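Local coordinates for protein pullulanase (Bacillus acidopullulyticus, PDB 2WAN) that hydrolyses the alpha-1,6-glucosidic linkages of pullulan and probably also debranches related starch polysaccharides, at residues A[327-332]-A[406-411]; A[339-344]-A[367-372]; A[697-702]-A[848-853]; A[746-751]-A[757-762]. All coordinates share one frame; numbering follows the deposited sequence.

Overall arrangement
All four contacts are largely buried, yet they fall at two ends of the molecule: contacts 1 and 2 have centres about 9 Å apart, whereas the centre of contact 3 lies about 58 Å from that of contact 1. Contacts 1 and 2 share the antiparallel sheet of the CBM48 module, where strands 326-332 and 364-370 are neighbours, and their chemistry is almost purely that of methyls and an aromatic ring. Contacts 3 and 4 meet where a loop and two helices of the catalytic part approach the C-terminal all-beta domain. They are more polar: Q697 and T701 of contact 3 bond to S747 and N748 of contact 4, and amides, carboxylate and water accompany the apolar groups.

Contact 1 of 4, residues A[327-332]-A[406-411]; sequences TSFRVW and GMIVDL
I408 lays its CD1 methyl against the edge of the F329 ring, close to the ring plane, 3.8 Å from F329 CZ. The same methyl is almost as near to CE2, and CG1 follows behind it, 4.2 Å from F329 CE2, so the methyl sits beside the CE2-CZ bond at the ring edge while the two side chains cross at about a right angle. The branched isoleucine serves two neighbours at once. With CG1 set beside its backbone N (chi1 -63°), the long arm goes to F329 and the short CG2 methyl to T327, meeting OG1 at 4.0 Å. T327 presents a small beta-branched group, which suits a strand and leaves room for that methyl. No hydrogen bond joins the two segments; only side chains meet, and the nearest CA atoms, those of T327 and I408, stay 8.5 Å apart. Were I408 cut back to an alanine, the F329 edge would probably lose its aliphatic neighbour and a gap would open beside T327. F329 is also held by Y378, whose ring meets it edge-to-face, and I408 touches Y378 as well, giving the three a common apolar cluster. Within the antiparallel sheet, strand 326-332 runs between strands 319-322 and 364-370, while strand 406-407 pairs with strand 377-383, which carries Y378.

Contact 2 of 4, residues A[339-344]-A[367-372]; sequences VQLLLY and LQVSGN
L341 and V369 point methyls at each other tip to tip within the CBM48 module, a beta-sandwich domain. Strands 338-344 and 364-370 do not pair here; each is hydrogen-bonded to strand 353-359, which lies between them in an antiparallel meander, and their side chains meet over that strand on one face of the curled sheet, a face belonging to the apolar interior of the module. Their short axes approach to 9.8 Å and run in nearly the same direction, 28° apart, a gap of two strand spacings, which the side chains bridge above the intervening strand. Alternate residues L341 and L343 project from one strand, L367 and V369 from the other, and the methyls of the two rows meet. The knob is CD2 of L341: it enters the hollow between L367 and V369, 3.7 Å from V369 CG2 and 4.0 Å from L367 CD2. Because its CG is anti to the backbone N (chi1 177°), L341 stretches out to reach that hollow, crossing L367 obliquely. V369 answers with its fork, one methyl directed to L341 and the other to L343. A valine suits the place: its branch point at CB keeps both methyls close to the strand, where the longer leucines opposite can meet them. F329 of strand 326-332 packs on L341 and V369, and Y378 lies against both L341 and L343. L343 slides past V369 in the opposite direction, and the closest pair there is L343 CD1 with V369 CG1, at 4.1 Å.

Contact 3 of 4, residues A[697-702]-A[848-853]; sequences QGFATG and PTNTVA. With SO4 (sulfate ion), chain M.
F699 brings its ring up to N850 and V852 where a loop of the alpha-amylase-type barrel part meets the C-terminal all-beta domain. The apolar touch is made by the ring end: F699 CZ lies 4.0 Å from V852 CG2, the side chains crossing at a slant. CG of F699 anti to its own N (chi1 -177°) swings the ring out of the 697-702 loop to reach that valine. Against N850 the contact is mixed, OD1 standing 4.1 Å from F699 CE1 with the amide and ring planes 78° apart. Replacing F699 by a serine is likely to open a gap beside V852 and leave the N850 amide without the ring that flanks it. Water supplies the polar link, bridging F699 O and N850 ND2, the latter at 3.2 Å. Within the loop, the G698 N-H points almost straight (174°) at T701 OG1. On the other side, P848 to T851 form a type II turn, whose third position, with positive phi, suits the asparagine found there. The weak turn bond from T851 N to P848 O is reinforced by the T851 hydroxyl, which donates to the same oxygen, and a sulfate, probably from crystallisation, accepts a bond from N850 N to its O1 at 2.7 Å.

Contact 4 of 4, residues A[746-751]-A[757-762]; sequences ASNPSD and IKMDEL
M759 reaches across to N748 and D751, in the turn that joins two consecutive helices. Along segment 757-762, I757 comes first and packs against W741 of the preceding helix. At M759 the unbranched chain, extended beyond CG (chi2 173°), runs out to its sulfur, which lies 3.5 Å from N748 ND2, and the final methyl CE rests 3.7 Å from D751 OD2. A flexible thioether suits this spot, since it can lie against polar atoms without needing hydrogen bonds of its own. Those atoms are already engaged: N748 ND2 donates to D751 OD2 at 3.0 Å (162°) and also to T701 O, while S747 OG gives its proton to N748 OD1 in the plane of the carbonyl. The amide is thereby fixed in rotation, and OD2 receives it on the anti side, tilted about 31° out of the carboxylate plane. D751 OD1 makes a salt bridge with K876. Next in sequence, D760 turns to L740 and I744, and E761 to V813 and Y816. Helix 753-769 thus lies beside helices 740-747 and 811-826, with M759 facing the type I turn N748-D751 where helix 740-747 ends.

Contact 1 of 4, residues A[327-332]-A[406-411]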
loop_
_atom_site.group_PDB
_atom_site.type_symbol
_atom_site.label_atom_id
_atom_site.label_comp_id
_atom_site.label_asym_id
_atom_site.label_seq_id
_atom_site.Cartn_x
_atom_site.Cartn_y
_atom_site.Cartn_z
ATOM N N THR A 327 21.482 2.066 -28.991
ATOM C CA THR A 327 20.476 1.905 -27.928
ATOM C C THR A 327 19.796 0.536 -28.095
ATOM O O THR A 327 19.423 0.156 -29.199
ATOM C CB THR A 327 19.437 3.069 -27.927
ATOM O OG1 THR A 327 20.086 4.309 -27.618
ATOM C CG2 THR A 327 18.337 2.820 -26.893
ATOM N N SER A 328 19.663 -0.206 -27.000
ATOM C CA SER A 328 18.957 -1.489 -27.011
ATOM C C SER A 328 17.604 -1.343 -26.326
ATOM O O SER A 328 17.488 -0.632 -25.315
ATOM C CB SER A 328 19.769 -2.561 -26.292
ATOM O OG SER A 328 20.996 -2.784 -26.975
ATOM N N PHE A 329 16.609 -2.035 -26.878
ATOM C CA PHE A 329 15.226 -1.964 -26.407
ATOM C C PHE A 329 14.792 -3.371 -26.054
ATOM O O PHE A 329 15.192 -4.341 -26.713
ATOM C CB PHE A 329 14.304 -1.397 -27.485
ATOM C CG PHE A 329 14.699 -0.020 -27.966
ATOM C CD1 PHE A 329 15.716 0.147 -28.914
ATOM C CD2 PHE A 329 14.044 1.114 -27.473
ATOM C CE1 PHE A 329 16.071 1.425 -29.361
ATOM C CE2 PHE A 329 14.384 2.396 -27.920
ATOM C CZ PHE A 329 15.408 2.550 -28.869
ATOM N N ARG A 330 13.992 -3.489 -24.996
ATOM C CA ARG A 330 13.415 -4.779 -24.622
ATOM C C ARG A 330 12.087 -4.571 -23.929
ATOM O O ARG A 330 11.967 -3.702 -23.051
ATOM C CB ARG A 330 14.349 -5.609 -23.731
ATOM C CG ARG A 330 13.876 -7.083 -23.616
ATOM C CD ARG A 330 14.745 -7.926 -22.698
ATOM N NE ARG A 330 16.087 -8.178 -23.237
ATOM C CZ ARG A 330 16.429 -9.252 -23.950
ATOM N NH1 ARG A 330 15.530 -10.183 -24.240
ATOM N NH2 ARG A 330 17.676 -9.393 -24.375
ATOM N N VAL A 331 11.088 -5.345 -24.358
ATOM C CA VAL A 331 9.724 -5.256 -23.815
ATOM C C VAL A 331 9.154 -6.662 -23.625
ATOM O O VAL A 331 9.403 -7.557 -24.449
ATOM C CB VAL A 331 8.788 -4.392 -24.730
ATOM C CG1 VAL A 331 8.610 -5.034 -26.130
ATOM C CG2 VAL A 331 7.427 -4.138 -24.064
ATOM N N TRP A 332 8.406 -6.860 -22.535
ATOM C CA TRP A 332 7.755 -8.140 -22.260
ATOM C C TRP A 332 6.356 -8.158 -22.867
ATOM O O TRP A 332 5.489 -7.382 -22.467
ATOM C CB TRP A 332 7.690 -8.383 -20.742
ATOM C CG TRP A 332 7.231 -9.777 -20.356
ATOM C CD1 TRP A 332 7.888 -10.958 -20.581
ATOM C CD2 TRP A 332 6.023 -10.110 -19.667
ATOM N NE1 TRP A 332 7.148 -12.016 -20.074
ATOM C CE2 TRP A 332 6.004 -11.518 -19.504
ATOM C CE3 TRP A 332 4.957 -9.352 -19.153
ATOM C CZ2 TRP A 332 4.949 -12.185 -18.857
ATOM C CZ3 TRP A 332 3.909 -10.012 -18.519
ATOM C CH2 TRP A 332 3.915 -11.417 -18.377
ATOM N N GLY A 406 7.610 7.875 -25.621
ATOM C CA GLY A 406 8.756 7.769 -24.706
ATOM C C GLY A 406 9.934 8.528 -25.298
ATOM O O GLY A 406 9.970 8.757 -26.510
ATOM N N MET A 407 10.880 8.935 -24.452
ATOM C CA MET A 407 12.047 9.679 -24.924
ATOM C C MET A 407 13.325 8.997 -24.450
ATOM O O MET A 407 13.460 8.677 -23.277
ATOM C CB MET A 407 11.999 11.118 -24.419
ATOM C CG MET A 407 13.105 12.023 -24.975
ATOM S SD MET A 407 12.963 13.662 -24.242
ATOM C CE MET A 407 14.237 14.512 -25.164
ATOM N N ILE A 408 14.261 8.774 -25.373
ATOM C CA ILE A 408 15.542 8.155 -25.058
ATOM C C ILE A 408 16.507 9.262 -24.622
ATOM O O ILE A 408 16.707 10.258 -25.356
ATOM C CB ILE A 408 16.115 7.446 -26.298
ATOM C CG1 ILE A 408 15.188 6.313 -26.752
ATOM C CG2 ILE A 408 17.539 6.918 -26.015
ATOM C CD1 ILE A 408 15.004 6.238 -28.232
ATOM N N VAL A 409 17.113 9.098 -23.444
ATOM C CA VAL A 409 17.977 10.156 -22.896
ATOM C C VAL A 409 19.246 9.586 -22.270
ATOM O O VAL A 409 19.282 8.411 -21.860
ATOM C CB VAL A 409 17.225 11.031 -21.817
ATOM C CG1 VAL A 409 16.009 11.730 -22.438
ATOM C CG2 VAL A 409 16.795 10.181 -20.592
ATOM N N ASP A 410 20.273 10.437 -22.228
ATOM C CA ASP A 410 21.515 10.180 -21.497
ATOM C C ASP A 410 21.314 10.633 -20.041
ATOM O O ASP A 410 21.392 11.828 -19.751
ATOM C CB ASP A 410 22.634 10.995 -22.139
ATOM C CG ASP A 410 23.992 10.774 -21.480
ATOM O OD1 ASP A 410 24.077 10.077 -20.439
ATOM O OD2 ASP A 410 24.977 11.310 -22.029
ATOM N N LEU A 411 21.068 9.677 -19.141
ATOM C CA LEU A 411 20.790 10.011 -17.730
ATOM C C LEU A 411 21.951 10.735 -17.061
ATOM O O LEU A 411 21.728 11.624 -16.269
ATOM C CB LEU A 411 20.395 8.780 -16.921
ATOM C CG LEU A 411 18.985 8.271 -17.252
ATOM C CD1 LEU A 411 18.764 6.922 -16.595
ATOM C CD2 LEU A 411 17.930 9.283 -16.817
#

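Contact 2 of 4, residues A[339-344]-A[367-372]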
loop_
_atom_site.group_PDB
_atom_site.type_symbol
_atom_site.label_atom_id
_atom_site.label_comp_id
_atom_site.label_asym_id
_atom_site.label_seq_id
_atom_site.Cartn_x
_atom_site.Cartn_y
_atom_site.Cartn_z
ATOM N N VAL A 339 5.802 -7.402 -32.547
ATOM C CA VAL A 339 6.131 -6.112 -31.921
ATOM C C VAL A 339 7.105 -5.348 -32.815
ATOM O O VAL A 339 8.137 -5.885 -33.220
ATOM C CB VAL A 339 6.736 -6.258 -30.494
ATOM C CG1 VAL A 339 6.967 -4.872 -29.874
ATOM C CG2 VAL A 339 5.834 -7.080 -29.574
ATOM N N GLN A 340 6.757 -4.107 -33.138
ATOM C CA GLN A 340 7.661 -3.230 -33.866
ATOM C C GLN A 340 8.055 -2.024 -33.012
ATOM O O GLN A 340 7.277 -1.571 -32.158
ATOM C CB GLN A 340 7.001 -2.758 -35.154
ATOM C CG GLN A 340 6.653 -3.917 -36.078
ATOM C CD GLN A 340 6.440 -3.462 -37.504
ATOM O OE1 GLN A 340 5.310 -3.407 -37.981
ATOM N NE2 GLN A 340 7.527 -3.120 -38.184
ATOM N N LEU A 341 9.265 -1.526 -33.255
ATOM C CA LEU A 341 9.752 -0.275 -32.664
ATOM C C LEU A 341 9.468 0.887 -33.614
ATOM O O LEU A 341 9.867 0.842 -34.789
ATOM C CB LEU A 341 11.266 -0.385 -32.391
ATOM C CG LEU A 341 11.997 0.847 -31.837
ATOM C CD1 LEU A 341 11.547 1.123 -30.389
ATOM C CD2 LEU A 341 13.508 0.640 -31.895
ATOM N N LEU A 342 8.802 1.927 -33.101
ATOM C CA LEU A 342 8.550 3.148 -33.863
ATOM C C LEU A 342 9.455 4.235 -33.307
ATOM O O LEU A 342 9.377 4.566 -32.120
ATOM C CB LEU A 342 7.075 3.587 -33.781
ATOM C CG LEU A 342 6.014 2.520 -34.111
ATOM C CD1 LEU A 342 4.596 3.105 -34.052
ATOM C CD2 LEU A 342 6.281 1.952 -35.481
ATOM N N LEU A 343 10.339 4.741 -34.163
ATOM C CA LEU A 343 11.310 5.781 -33.806
ATOM C C LEU A 343 10.936 7.101 -34.452
ATOM O O LEU A 343 10.601 7.130 -35.642
ATOM C CB LEU A 343 12.727 5.378 -34.266
ATOM C CG LEU A 343 13.436 4.306 -33.440
ATOM C CD1 LEU A 343 14.782 3.950 -34.075
ATOM C CD2 LEU A 343 13.645 4.729 -31.977
ATOM N N TYR A 344 11.018 8.183 -33.672
ATOM C CA TYR A 344 10.677 9.536 -34.112
ATOM C C TYR A 344 11.838 10.487 -33.793
ATOM O O TYR A 344 12.299 10.571 -32.643
ATOM C CB TYR A 344 9.419 10.055 -33.403
ATOM C CG TYR A 344 8.188 9.150 -33.495
ATOM C CD1 TYR A 344 7.160 9.432 -34.393
ATOM C CD2 TYR A 344 8.054 8.030 -32.659
ATOM C CE1 TYR A 344 6.010 8.611 -34.460
ATOM C CE2 TYR A 344 6.922 7.199 -32.729
ATOM C CZ TYR A 344 5.915 7.495 -33.635
ATOM O OH TYR A 344 4.809 6.674 -33.694
ATOM N N LEU A 367 15.552 -5.399 -29.485
ATOM C CA LEU A 367 16.223 -4.839 -30.663
ATOM C C LEU A 367 17.364 -3.925 -30.268
ATOM O O LEU A 367 17.217 -3.083 -29.368
ATOM C CB LEU A 367 15.244 -4.070 -31.556
ATOM C CG LEU A 367 15.779 -3.651 -32.931
ATOM C CD1 LEU A 367 16.090 -4.909 -33.770
ATOM C CD2 LEU A 367 14.762 -2.766 -33.641
ATOM N N GLN A 368 18.504 -4.098 -30.937
ATOM C CA GLN A 368 19.593 -3.134 -30.835
ATOM C C GLN A 368 19.575 -2.245 -32.075
ATOM O O GLN A 368 19.533 -2.740 -33.204
ATOM C CB GLN A 368 20.946 -3.837 -30.686
ATOM C CG GLN A 368 22.093 -2.880 -30.370
ATOM C CD GLN A 368 23.435 -3.575 -30.242
ATOM O OE1 GLN A 368 24.461 -3.057 -30.692
ATOM N NE2 GLN A 368 23.437 -4.754 -29.631
ATOM N N VAL A 369 19.602 -0.941 -31.852
ATOM C CA VAL A 369 19.608 0.048 -32.922
ATOM C C VAL A 369 20.927 0.806 -32.882
ATOM O O VAL A 369 21.240 1.461 -31.891
ATOM C CB VAL A 369 18.412 1.025 -32.808
ATOM C CG1 VAL A 369 18.374 1.973 -34.012
ATOM C CG2 VAL A 369 17.093 0.252 -32.685
ATOM N N SER A 370 21.706 0.689 -33.964
ATOM C CA SER A 370 22.997 1.361 -34.042
ATOM C C SER A 370 22.831 2.862 -34.244
ATOM O O SER A 370 21.871 3.329 -34.875
ATOM C CB SER A 370 23.856 0.766 -35.162
ATOM O OG SER A 370 23.184 0.871 -36.400
ATOM N N GLY A 371 23.768 3.618 -33.690
ATOM C CA GLY A 371 23.704 5.068 -33.797
ATOM C C GLY A 371 23.395 5.738 -32.473
ATOM O O GLY A 371 23.129 5.070 -31.472
ATOM N N ASN A 372 23.437 7.066 -32.481
ATOM C CA ASN A 372 23.235 7.855 -31.272
ATOM C C ASN A 372 21.793 8.322 -31.251
ATOM O O ASN A 372 21.417 9.226 -32.002
ATOM C CB ASN A 372 24.197 9.053 -31.247
ATOM C CG ASN A 372 24.193 9.795 -29.909
ATOM O OD1 ASN A 372 23.250 9.689 -29.118
ATOM N ND2 ASN A 372 25.254 10.549 -29.650
#

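Contact 3 of 4, residues A[697-702]-A[848-853]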
loop_
_atom_site.group_PDB
_atom_site.type_symbol
_atom_site.label_atom_id
_atom_site.label_comp_id
_atom_site.label_asym_id
_atom_site.label_seq_id
_atom_site.Cartn_x
_atom_site.Cartn_y
_atom_site.Cartn_z
ATOM N N GLN A 697 -15.127 13.755 19.120
ATOM C CA GLN A 697 -13.947 14.193 19.863
ATOM C C GLN A 697 -13.083 12.971 20.173
ATOM O O GLN A 697 -13.528 11.828 20.035
ATOM C CB GLN A 697 -14.358 14.945 21.129
ATOM C CG GLN A 697 -14.925 16.347 20.814
ATOM C CD GLN A 697 -15.557 17.028 22.016
ATOM O OE1 GLN A 697 -15.597 16.473 23.110
ATOM N NE2 GLN A 697 -16.051 18.243 21.812
ATOM N N GLY A 698 -11.837 13.224 20.562
ATOM C CA GLY A 698 -10.913 12.175 20.994
ATOM C C GLY A 698 -10.176 12.636 22.241
ATOM O O GLY A 698 -10.567 13.614 22.898
ATOM N N PHE A 699 -9.088 11.946 22.564
ATOM C CA PHE A 699 -8.282 12.251 23.751
ATOM C C PHE A 699 -7.874 13.728 23.840
ATOM O O PHE A 699 -7.953 14.341 24.906
ATOM C CB PHE A 699 -7.026 11.355 23.761
ATOM C CG PHE A 699 -6.158 11.542 24.974
ATOM C CD1 PHE A 699 -6.558 11.049 26.210
ATOM C CD2 PHE A 699 -4.925 12.204 24.876
ATOM C CE1 PHE A 699 -5.759 11.226 27.337
ATOM C CE2 PHE A 699 -4.101 12.360 25.997
ATOM C CZ PHE A 699 -4.530 11.869 27.231
ATOM N N ALA A 700 -7.412 14.298 22.727
ATOM C CA ALA A 700 -6.895 15.664 22.767
ATOM C C ALA A 700 -8.003 16.716 22.911
ATOM O O ALA A 700 -7.722 17.839 23.327
ATOM C CB ALA A 700 -6.037 15.964 21.520
ATOM N N THR A 701 -9.241 16.332 22.580
ATOM C CA THR A 701 -10.330 17.309 22.374
ATOM C C THR A 701 -11.596 17.075 23.213
ATOM O O THR A 701 -12.631 17.725 22.998
ATOM C CB THR A 701 -10.744 17.375 20.895
ATOM O OG1 THR A 701 -11.022 16.048 20.416
ATOM C CG2 THR A 701 -9.634 18.026 20.059
ATOM N N GLY A 702 -11.503 16.170 24.178
ATOM C CA GLY A 702 -12.549 16.088 25.199
ATOM C C GLY A 702 -13.197 14.744 25.445
ATOM O O GLY A 702 -13.910 14.595 26.439
ATOM N N PRO A 848 -4.282 11.149 37.542
ATOM C CA PRO A 848 -5.729 11.383 37.643
ATOM C C PRO A 848 -6.531 10.884 36.444
ATOM O O PRO A 848 -5.979 10.596 35.363
ATOM C CB PRO A 848 -5.830 12.908 37.760
ATOM C CG PRO A 848 -4.542 13.311 38.388
ATOM C CD PRO A 848 -3.522 12.396 37.738
ATOM N N THR A 849 -7.840 10.755 36.651
ATOM C CA THR A 849 -8.755 10.356 35.595
ATOM C C THR A 849 -8.538 11.131 34.299
ATOM O O THR A 849 -8.402 12.360 34.301
ATOM C CB THR A 849 -10.209 10.560 36.053
ATOM O OG1 THR A 849 -10.391 9.830 37.267
ATOM C CG2 THR A 849 -11.184 10.030 34.995
ATOM N N ASN A 850 -8.511 10.382 33.199
ATOM C CA ASN A 850 -8.375 10.949 31.866
ATOM C C ASN A 850 -7.057 11.700 31.676
ATOM O O ASN A 850 -7.015 12.754 31.060
ATOM C CB ASN A 850 -9.567 11.829 31.462
ATOM C CG ASN A 850 -9.665 11.982 29.967
ATOM O OD1 ASN A 850 -9.406 11.028 29.231
ATOM N ND2 ASN A 850 -9.986 13.184 29.497
ATOM N N THR A 851 -5.986 11.157 32.243
ATOM C CA THR A 851 -4.641 11.674 31.951
ATOM C C THR A 851 -3.761 10.459 31.729
ATOM O O THR A 851 -4.112 9.356 32.149
ATOM C CB THR A 851 -4.045 12.536 33.111
ATOM O OG1 THR A 851 -3.857 11.714 34.274
ATOM C CG2 THR A 851 -4.944 13.752 33.454
ATOM N N VAL A 852 -2.646 10.660 31.013
ATOM C CA VAL A 852 -1.672 9.605 30.747
ATOM C C VAL A 852 -0.306 10.140 31.162
ATOM O O VAL A 852 0.126 11.205 30.691
ATOM C CB VAL A 852 -1.654 9.199 29.245
ATOM C CG1 VAL A 852 -0.498 8.239 28.942
ATOM C CG2 VAL A 852 -2.964 8.528 28.856
ATOM N N ALA A 853 0.369 9.399 32.041
ATOM C CA ALA A 853 1.709 9.773 32.519
ATOM C C ALA A 853 2.633 8.585 32.455
ATOM O O ALA A 853 2.251 7.490 32.852
ATOM C CB ALA A 853 1.648 10.290 33.953
HETATM S S SO4 M . -8.835 6.711 33.131
HETATM O O1 SO4 M . -7.837 7.746 33.404
HETATM O O2 SO4 M . -9.878 7.248 32.261
HETATM O O3 SO4 M . -8.198 5.565 32.483
HETATM O O4 SO4 M . -9.417 6.273 34.399
HETATM O O HOH W 1 -10.171 14.179 26.512
#

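Contact 4 of 4, residues A[746-751]-A[757-762]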
loop_
_atom_site.group_PDB
_atom_site.type_symbol
_atom_site.label_atom_id
_atom_site.label_comp_id
_atom_site.label_asym_id
_atom_site.label_seq_id
_atom_site.Cartn_x
_atom_site.Cartn_y
_atom_site.Cartn_z
ATOM N N ALA A 746 -14.683 21.740 13.756
ATOM C CA ALA A 746 -15.871 20.887 13.617
ATOM C C ALA A 746 -16.302 20.167 14.899
ATOM O O ALA A 746 -17.502 20.087 15.183
ATOM C CB ALA A 746 -15.688 19.888 12.474
ATOM N N SER A 747 -15.349 19.639 15.674
ATOM C CA SER A 747 -15.700 18.850 16.862
ATOM C C SER A 747 -15.837 19.683 18.127
ATOM O O SER A 747 -16.479 19.256 19.078
ATOM C CB SER A 747 -14.683 17.724 17.090
ATOM O OG SER A 747 -13.381 18.234 17.342
ATOM N N ASN A 748 -15.216 20.867 18.123
ATOM C CA ASN A 748 -15.165 21.746 19.293
ATOM C C ASN A 748 -15.535 23.197 18.934
ATOM O O ASN A 748 -14.823 24.124 19.280
ATOM C CB ASN A 748 -13.772 21.713 19.928
ATOM C CG ASN A 748 -13.397 20.334 20.470
ATOM O OD1 ASN A 748 -13.220 19.374 19.711
ATOM N ND2 ASN A 748 -13.278 20.234 21.790
ATOM N N PRO A 749 -16.684 23.395 18.264
ATOM C CA PRO A 749 -17.056 24.731 17.780
ATOM C C PRO A 749 -17.242 25.779 18.886
ATOM O O PRO A 749 -17.022 26.977 18.639
ATOM C CB PRO A 749 -18.376 24.478 17.036
ATOM C CG PRO A 749 -18.930 23.231 17.649
ATOM C CD PRO A 749 -17.714 22.386 17.947
ATOM N N SER A 750 -17.612 25.333 20.088
ATOM C CA SER A 750 -17.852 26.226 21.232
ATOM C C SER A 750 -16.591 26.588 22.027
ATOM O O SER A 750 -16.644 27.423 22.927
ATOM C CB SER A 750 -18.867 25.597 22.197
ATOM O OG SER A 750 -20.055 25.249 21.513
ATOM N N ASP A 751 -15.466 25.935 21.732
ATOM C CA ASP A 751 -14.246 26.220 22.468
ATOM C C ASP A 751 -13.541 27.439 21.895
ATOM O O ASP A 751 -13.675 27.735 20.703
ATOM C CB ASP A 751 -13.341 24.983 22.486
ATOM C CG ASP A 751 -13.826 23.951 23.484
ATOM O OD1 ASP A 751 -13.868 24.292 24.682
ATOM O OD2 ASP A 751 -14.179 22.817 23.083
ATOM N N ILE A 757 -6.142 25.936 20.071
ATOM C CA ILE A 757 -4.686 25.893 19.812
ATOM C C ILE A 757 -4.016 24.879 20.762
ATOM O O ILE A 757 -3.196 24.033 20.340
ATOM C CB ILE A 757 -4.018 27.283 19.942
ATOM C CG1 ILE A 757 -4.402 28.178 18.757
ATOM C CG2 ILE A 757 -2.498 27.134 20.052
ATOM C CD1 ILE A 757 -3.998 29.618 18.883
ATOM N N LYS A 758 -4.382 24.933 22.044
ATOM C CA LYS A 758 -3.832 23.976 23.006
ATOM C C LYS A 758 -4.146 22.518 22.660
ATOM O O LYS A 758 -3.269 21.659 22.781
ATOM C CB LYS A 758 -4.320 24.291 24.432
ATOM C CG LYS A 758 -3.790 25.619 24.964
ATOM C CD LYS A 758 -4.320 25.854 26.379
ATOM C CE LYS A 758 -3.754 27.133 26.973
ATOM N NZ LYS A 758 -4.372 27.372 28.306
ATOM N N MET A 759 -5.380 22.243 22.223
ATOM C CA MET A 759 -5.787 20.889 21.828
ATOM C C MET A 759 -4.992 20.372 20.620
ATOM O O MET A 759 -4.561 19.220 20.611
ATOM C CB MET A 759 -7.280 20.829 21.526
ATOM C CG MET A 759 -8.155 21.119 22.734
ATOM S SD MET A 759 -9.893 21.208 22.180
ATOM C CE MET A 759 -10.642 22.014 23.630
ATOM N N ASP A 760 -4.798 21.249 19.639
ATOM C CA ASP A 760 -4.034 20.935 18.426
ATOM C C ASP A 760 -2.586 20.590 18.832
ATOM O O ASP A 760 -2.042 19.544 18.442
ATOM C CB ASP A 760 -4.082 22.162 17.483
ATOM C CG ASP A 760 -3.443 21.895 16.111
ATOM O OD1 ASP A 760 -2.305 21.382 16.047
ATOM O OD2 ASP A 760 -4.100 22.217 15.092
ATOM N N GLU A 761 -1.975 21.457 19.632
ATOM C CA GLU A 761 -0.628 21.216 20.141
ATOM C C GLU A 761 -0.523 19.918 20.931
ATOM O O GLU A 761 0.452 19.184 20.777
ATOM C CB GLU A 761 -0.158 22.389 20.990
ATOM C CG GLU A 761 0.170 23.635 20.128
ATOM C CD GLU A 761 0.445 24.895 20.923
ATOM O OE1 GLU A 761 -0.105 25.048 22.037
ATOM O OE2 GLU A 761 1.208 25.761 20.411
ATOM N N LEU A 762 -1.511 19.647 21.786
ATOM C CA LEU A 762 -1.529 18.393 22.567
ATOM C C LEU A 762 -1.582 17.128 21.709
ATOM O O LEU A 762 -0.840 16.181 21.971
ATOM C CB LEU A 762 -2.684 18.391 23.581
ATOM C CG LEU A 762 -2.836 17.122 24.435
ATOM C CD1 LEU A 762 -1.574 16.773 25.212
ATOM C CD2 LEU A 762 -3.979 17.364 25.430
#